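Local coordinates for putative ATP-grasp superfamily protein (Archaeoglobus fulgidus, PDB 3DF7), which is of unknown function but, as a putative member of the ATP-grasp superfamily, probably binds ATP and a metal ion, at residues A[116-121]-A[220-225]. Sequence-based numbering, arbitrary orientation.
Sequences KKLRGE and VECVEG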
loop_
_atom_site.group_PDB
_atom_site.type_symbol
_atom_site.label_atom_id
_atom_site.label_comp_id
_atom_site.label_asym_id
_atom_site.label_seq_id
_atom_site.Cartn_x
_atom_site.Cartn_y
_atom_site.Cartn_z
ATOM N N LYS A 116 0.455 -10.552 17.008
ATOM C CA LYS A 116 -0.111 -10.580 18.356
ATOM C C LYS A 116 -1.367 -9.722 18.457
ATOM O O LYS A 116 -2.277 -10.025 19.229
ATOM C CB LYS A 116 0.923 -10.108 19.384
ATOM C CG LYS A 116 2.188 -10.952 19.403
ATOM C CD LYS A 116 3.080 -10.628 20.603
ATOM C CE LYS A 116 3.558 -9.190 20.588
ATOM N NZ LYS A 116 4.444 -8.899 21.752
ATOM N N LYS A 117 -1.420 -8.654 17.670
ATOM C CA LYS A 117 -2.572 -7.760 17.692
ATOM C C LYS A 117 -3.805 -8.409 17.062
ATOM O O LYS A 117 -4.914 -8.271 17.570
ATOM C CB LYS A 117 -2.246 -6.464 16.942
ATOM C CG LYS A 117 -3.265 -5.350 17.143
ATOM C CD LYS A 117 -3.096 -4.700 18.508
ATOM C CE LYS A 117 -4.145 -3.631 18.758
ATOM N NZ LYS A 117 -5.509 -4.212 18.889
ATOM N N LEU A 118 -3.599 -9.137 15.969
ATOM C CA LEU A 118 -4.703 -9.768 15.245
ATOM C C LEU A 118 -5.132 -11.193 15.607
ATOM O O LEU A 118 -6.316 -11.525 15.501
ATOM C CB LEU A 118 -4.397 -9.754 13.745
ATOM C CG LEU A 118 -4.105 -8.407 13.080
ATOM C CD1 LEU A 118 -3.727 -8.637 11.624
ATOM C CD2 LEU A 118 -5.318 -7.502 13.189
ATOM N N ARG A 119 -4.185 -12.028 16.031
ATOM C CA ARG A 119 -4.467 -13.441 16.304
ATOM C C ARG A 119 -5.766 -13.843 16.994
ATOM O O ARG A 119 -6.359 -14.861 16.632
ATOM C CB ARG A 119 -3.287 -14.095 17.033
ATOM C CG ARG A 119 -2.948 -13.508 18.376
ATOM C CD ARG A 119 -1.828 -14.305 19.024
ATOM N NE ARG A 119 -1.298 -13.633 20.203
ATOM C CZ ARG A 119 -0.267 -14.072 20.915
ATOM N NH1 ARG A 119 0.351 -15.193 20.570
ATOM N NH2 ARG A 119 0.154 -13.377 21.958
ATOM N N GLY A 120 -6.222 -13.071 17.971
ATOM C CA GLY A 120 -7.456 -13.444 18.643
ATOM C C GLY A 120 -8.691 -12.758 18.093
ATOM O O GLY A 120 -9.795 -12.941 18.611
ATOM N N GLU A 121 -8.517 -11.993 17.023
ATOM C CA GLU A 121 -9.621 -11.242 16.437
ATOM C C GLU A 121 -9.969 -11.591 14.994
ATOM O O GLU A 121 -11.076 -11.312 14.535
ATOM C CB GLU A 121 -9.301 -9.756 16.532
ATOM C CG GLU A 121 -9.083 -9.281 17.953
ATOM C CD GLU A 121 -10.376 -8.886 18.629
ATOM O OE1 GLU A 121 -11.412 -9.545 18.382
ATOM O OE2 GLU A 121 -10.352 -7.913 19.410
ATOM N N VAL A 220 -8.894 -4.620 10.226
ATOM C CA VAL A 220 -8.614 -3.210 10.470
ATOM C C VAL A 220 -9.327 -2.658 11.696
ATOM O O VAL A 220 -8.833 -1.741 12.341
ATOM C CB VAL A 220 -8.950 -2.326 9.237
ATOM C CG1 VAL A 220 -8.062 -2.730 8.053
ATOM C CG2 VAL A 220 -10.412 -2.451 8.875
ATOM N N GLU A 221 -10.480 -3.218 12.038
ATOM C CA GLU A 221 -11.194 -2.726 13.207
ATOM C C GLU A 221 -10.435 -3.063 14.491
ATOM O O GLU A 221 -10.741 -2.528 15.557
ATOM C CB GLU A 221 -12.621 -3.286 13.222
ATOM C CG GLU A 221 -13.375 -2.915 11.943
ATOM C CD GLU A 221 -14.879 -2.958 12.081
ATOM O OE1 GLU A 221 -15.421 -4.034 12.404
ATOM O OE2 GLU A 221 -15.523 -1.909 11.856
ATOM N N CYS A 222 -9.426 -3.926 14.373
ATOM C CA CYS A 222 -8.593 -4.330 15.511
ATOM C C CYS A 222 -7.536 -3.291 15.856
ATOM O O CYS A 222 -7.116 -3.185 17.007
ATOM C CB CYS A 222 -7.841 -5.634 15.216
ATOM S SG CYS A 222 -8.831 -7.112 15.129
ATOM N N VAL A 223 -7.103 -2.534 14.854
ATOM C CA VAL A 223 -6.044 -1.551 15.043
ATOM C C VAL A 223 -6.496 -0.100 15.127
ATOM O O VAL A 223 -6.810 0.527 14.113
ATOM C CB VAL A 223 -5.005 -1.666 13.907
ATOM C CG1 VAL A 223 -3.760 -0.865 14.254
ATOM C CG2 VAL A 223 -4.665 -3.130 13.661
ATOM N N GLU A 224 -6.506 0.442 16.340
ATOM C CA GLU A 224 -6.906 1.832 16.535
ATOM C C GLU A 224 -5.879 2.743 15.875
ATOM O O GLU A 224 -4.679 2.508 15.980
ATOM C CB GLU A 224 -6.994 2.161 18.027
ATOM C CG GLU A 224 -8.156 1.502 18.746
ATOM C CD GLU A 224 -8.152 -0.012 18.609
ATOM O OE1 GLU A 224 -7.091 -0.633 18.854
ATOM O OE2 GLU A 224 -9.212 -0.580 18.263
ATOM N N GLY A 225 -6.353 3.774 15.186
ATOM C CA GLY A 225 -5.436 4.690 14.533
ATOM C C GLY A 225 -5.440 4.602 13.017
ATOM O O GLY A 225 -5.039 5.545 12.344
#
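Lys117, on helix 111-118, reaches Cys222 in the type I beta turn Val220-Val223 at the close of helix 206-220, within the ATP-grasp domain. Its CB points toward the turn. Lys117 CG stands anti to the backbone N (chi1 -168°) and lies 4.4 Å from Val223 CG2. The chain bends at chi2, runs extended through CD, then bends again at chi4. Lys117 CE passes 3.5 Å from Cys222 O, and Lys117 NZ ends 2.7 Å from that same oxygen in a hydrogen bond. NZ comes in at a C=O...NZ angle of 146°, tilted 33° from the carbonyl plane. Glu224 OE1, 3.9 Å from Lys117 NZ, adds a long salt bridge. Glu224 OE1 also lies close to Cys222 O, two acceptors that would repel, and the ammonium probably offsets this. A methionine in place of Lys117 would probably leave Cys222 O without this donor and Glu224 without this nearby positive charge. Beside Lys117, Leu118 CD2 packs against the Cys222 side chain and Val223 CG2, while helix 102-108 touches Lys117 through Val107 and Val223 through Ala104. Leu118 CD2 comes to 3.7 Å from Cys222 CB.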